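Side-chain contact in succinate-semialdehyde dehydrogenase (PDB 4OGD), which probably oxidises succinic semialdehyde to succinate and binds NADP+ as the cofactor: residues Glu68-Asp73 with Asn132-Gln137. Residues are numbered along the deposited sequence; the frame is centred on the assembly and turned at random.
Sequences EIMTKD and NFPYYQ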
loop_
_atom_site.group_PDB
_atom_site.type_symbol
_atom_site.label_atom_id
_atom_site.label_comp_id
_atom_site.label_asym_id
_atom_site.label_seq_id
_atom_site.Cartn_x
_atom_site.Cartn_y
_atom_site.Cartn_z
ATOM N N GLU A 68 -26.311 2.378 -22.247
ATOM C CA GLU A 68 -26.252 3.370 -23.320
ATOM C C GLU A 68 -25.420 4.607 -22.946
ATOM O O GLU A 68 -24.745 5.192 -23.799
ATOM C CB GLU A 68 -27.660 3.785 -23.779
ATOM C CG GLU A 68 -27.617 4.819 -24.903
ATOM C CD GLU A 68 -28.959 5.066 -25.562
ATOM O OE1 GLU A 68 -29.958 4.410 -25.187
ATOM O OE2 GLU A 68 -29.004 5.929 -26.466
ATOM N N ILE A 69 -25.478 5.010 -21.679
ATOM C CA ILE A 69 -24.680 6.137 -21.204
ATOM C C ILE A 69 -23.199 5.857 -21.455
ATOM O O ILE A 69 -22.455 6.726 -21.919
ATOM C CB ILE A 69 -24.931 6.402 -19.710
ATOM C CG1 ILE A 69 -26.269 7.124 -19.536
ATOM C CG2 ILE A 69 -23.802 7.231 -19.105
ATOM C CD1 ILE A 69 -26.702 7.271 -18.094
ATOM N N MET A 70 -22.782 4.627 -21.185
ATOM C CA MET A 70 -21.383 4.266 -21.403
ATOM C C MET A 70 -21.010 4.230 -22.891
ATOM O O MET A 70 -19.962 4.744 -23.290
ATOM C CB MET A 70 -21.059 2.942 -20.725
ATOM C CG MET A 70 -21.098 3.032 -19.222
ATOM S SD MET A 70 -20.466 1.526 -18.464
ATOM C CE MET A 70 -21.983 0.632 -18.145
ATOM N N THR A 71 -21.878 3.644 -23.709
ATOM C CA THR A 71 -21.658 3.618 -25.157
ATOM C C THR A 71 -21.566 5.030 -25.744
ATOM O O THR A 71 -20.666 5.334 -26.539
ATOM C CB THR A 71 -22.779 2.840 -25.863
ATOM O OG1 THR A 71 -22.735 1.463 -25.464
ATOM C CG2 THR A 71 -22.629 2.947 -27.389
ATOM N N LYS A 72 -22.494 5.899 -25.354
ATOM C CA LYS A 72 -22.480 7.269 -25.856
ATOM C C LYS A 72 -21.279 8.093 -25.374
ATOM O O LYS A 72 -20.835 9.000 -26.076
ATOM C CB LYS A 72 -23.818 7.975 -25.573
ATOM C CG LYS A 72 -25.022 7.334 -26.295
ATOM C CD LYS A 72 -24.926 7.488 -27.815
ATOM C CE LYS A 72 -25.953 6.625 -28.561
ATOM N NZ LYS A 72 -27.369 7.061 -28.327
ATOM N N ASP A 73 -20.738 7.766 -24.200
ATOM C CA ASP A 73 -19.554 8.463 -23.678
ATOM C C ASP A 73 -18.275 8.018 -24.387
ATOM O O ASP A 73 -17.499 8.841 -24.898
ATOM C CB ASP A 73 -19.365 8.188 -22.171
ATOM C CG ASP A 73 -20.017 9.244 -21.271
ATOM O OD1 ASP A 73 -20.591 10.243 -21.760
ATOM O OD2 ASP A 73 -19.933 9.065 -20.039
ATOM N N ASN A 132 -12.187 3.369 -19.887
ATOM C CA ASN A 132 -12.396 2.109 -20.604
ATOM C C ASN A 132 -13.481 1.193 -20.026
ATOM O O ASN A 132 -14.138 0.461 -20.769
ATOM C CB ASN A 132 -11.078 1.371 -20.912
ATOM C CG ASN A 132 -10.369 0.886 -19.673
ATOM O OD1 ASN A 132 -10.579 1.401 -18.573
ATOM N ND2 ASN A 132 -9.518 -0.127 -19.846
ATOM N N PHE A 133 -13.673 1.262 -18.708
ATOM C CA PHE A 133 -14.784 0.588 -18.036
ATOM C C PHE A 133 -15.351 1.588 -17.027
ATOM O O PHE A 133 -15.067 1.513 -15.829
ATOM C CB PHE A 133 -14.327 -0.706 -17.340
ATOM C CG PHE A 133 -13.845 -1.772 -18.285
ATOM C CD1 PHE A 133 -14.715 -2.745 -18.763
ATOM C CD2 PHE A 133 -12.514 -1.801 -18.697
ATOM C CE1 PHE A 133 -14.265 -3.735 -19.643
ATOM C CE2 PHE A 133 -12.057 -2.784 -19.567
ATOM C CZ PHE A 133 -12.935 -3.749 -20.043
ATOM N N PRO A 134 -16.151 2.545 -17.519
ATOM C CA PRO A 134 -16.557 3.728 -16.744
ATOM C C PRO A 134 -17.347 3.401 -15.476
ATOM O O PRO A 134 -17.299 4.174 -14.523
ATOM C CB PRO A 134 -17.449 4.507 -17.719
ATOM C CG PRO A 134 -17.106 3.995 -19.068
ATOM C CD PRO A 134 -16.741 2.544 -18.869
ATOM N N TYR A 135 -18.068 2.285 -15.469
ATOM C CA TYR A 135 -18.841 1.905 -14.288
ATOM C C TYR A 135 -18.130 0.875 -13.415
ATOM O O TYR A 135 -18.054 1.040 -12.192
ATOM C CB TYR A 135 -20.255 1.431 -14.681
ATOM C CG TYR A 135 -21.281 2.517 -14.463
ATOM C CD1 TYR A 135 -21.142 3.748 -15.074
ATOM C CD2 TYR A 135 -22.372 2.324 -13.612
ATOM C CE1 TYR A 135 -22.055 4.760 -14.862
ATOM C CE2 TYR A 135 -23.299 3.339 -13.395
ATOM C CZ TYR A 135 -23.127 4.557 -14.023
ATOM O OH TYR A 135 -24.028 5.587 -13.815
ATOM N N TYR A 136 -17.636 -0.187 -14.043
ATOM C CA TYR A 136 -16.941 -1.264 -13.347
ATOM C C TYR A 136 -15.757 -0.764 -12.536
ATOM O O TYR A 136 -15.577 -1.191 -11.395
ATOM C CB TYR A 136 -16.539 -2.345 -14.360
ATOM C CG TYR A 136 -15.464 -3.324 -13.938
ATOM C CD1 TYR A 136 -15.743 -4.385 -13.074
ATOM C CD2 TYR A 136 -14.187 -3.225 -14.459
ATOM C CE1 TYR A 136 -14.752 -5.306 -12.722
ATOM C CE2 TYR A 136 -13.200 -4.127 -14.111
ATOM C CZ TYR A 136 -13.486 -5.165 -13.248
ATOM O OH TYR A 136 -12.489 -6.058 -12.906
ATOM N N GLN A 137 -14.974 0.164 -13.088
ATOM C CA GLN A 137 -13.819 0.658 -12.338
ATOM C C GLN A 137 -14.241 1.501 -11.129
ATOM O O GLN A 137 -13.521 1.550 -10.128
ATOM C CB GLN A 137 -12.824 1.442 -13.207
ATOM C CG GLN A 137 -12.310 0.737 -14.454
ATOM C CD GLN A 137 -11.607 -0.574 -14.206
ATOM O OE1 GLN A 137 -11.200 -0.892 -13.084
ATOM N NE2 GLN A 137 -11.442 -1.350 -15.272
#
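M70 sets its CG beside the backbone N (chi1 -68°) and runs extended through chi2 toward P134 and Y135. A bend at chi3 (-96°) then swings the methyl CE round to Y135. SD therefore lies in the corner where the proline ring meets the tyrosine side chain. M70 SD stands 3.9 Å from P134 CD. The same M70 SD is 3.8 Å from Y135 CB. M70 CE comes 4.0 Å from Y135 CB and also approaches Y135 CG, at the root of the ring. Further back, M70 CG passes P134 CG at 4.1 Å. The M70 and Y135 side chains run nearly at right angles. The sulfur of M70, SD, is 5.0 Å from the centroid of the Y135 ring and 53° off its normal. This is a Met-aromatic contact with an oblique approach.

The contact joins helix 63-74 to the turn that leads from strand 124-128 of the parallel part of a Rossmann-type sheet into helix 136-148. Such a sheet is expected in the cofactor-binding domain of an aldehyde dehydrogenase. All three touching residues are buried, and the interface is apolar.

Y135 is also held at its polar end, where OH is hydrogen-bonded to S166 OG on helix 161-173. E84 OE2, on helix 78-103, receives the backbone N-H groups of Y135 and Y136, and the E84 side chain also touches M70.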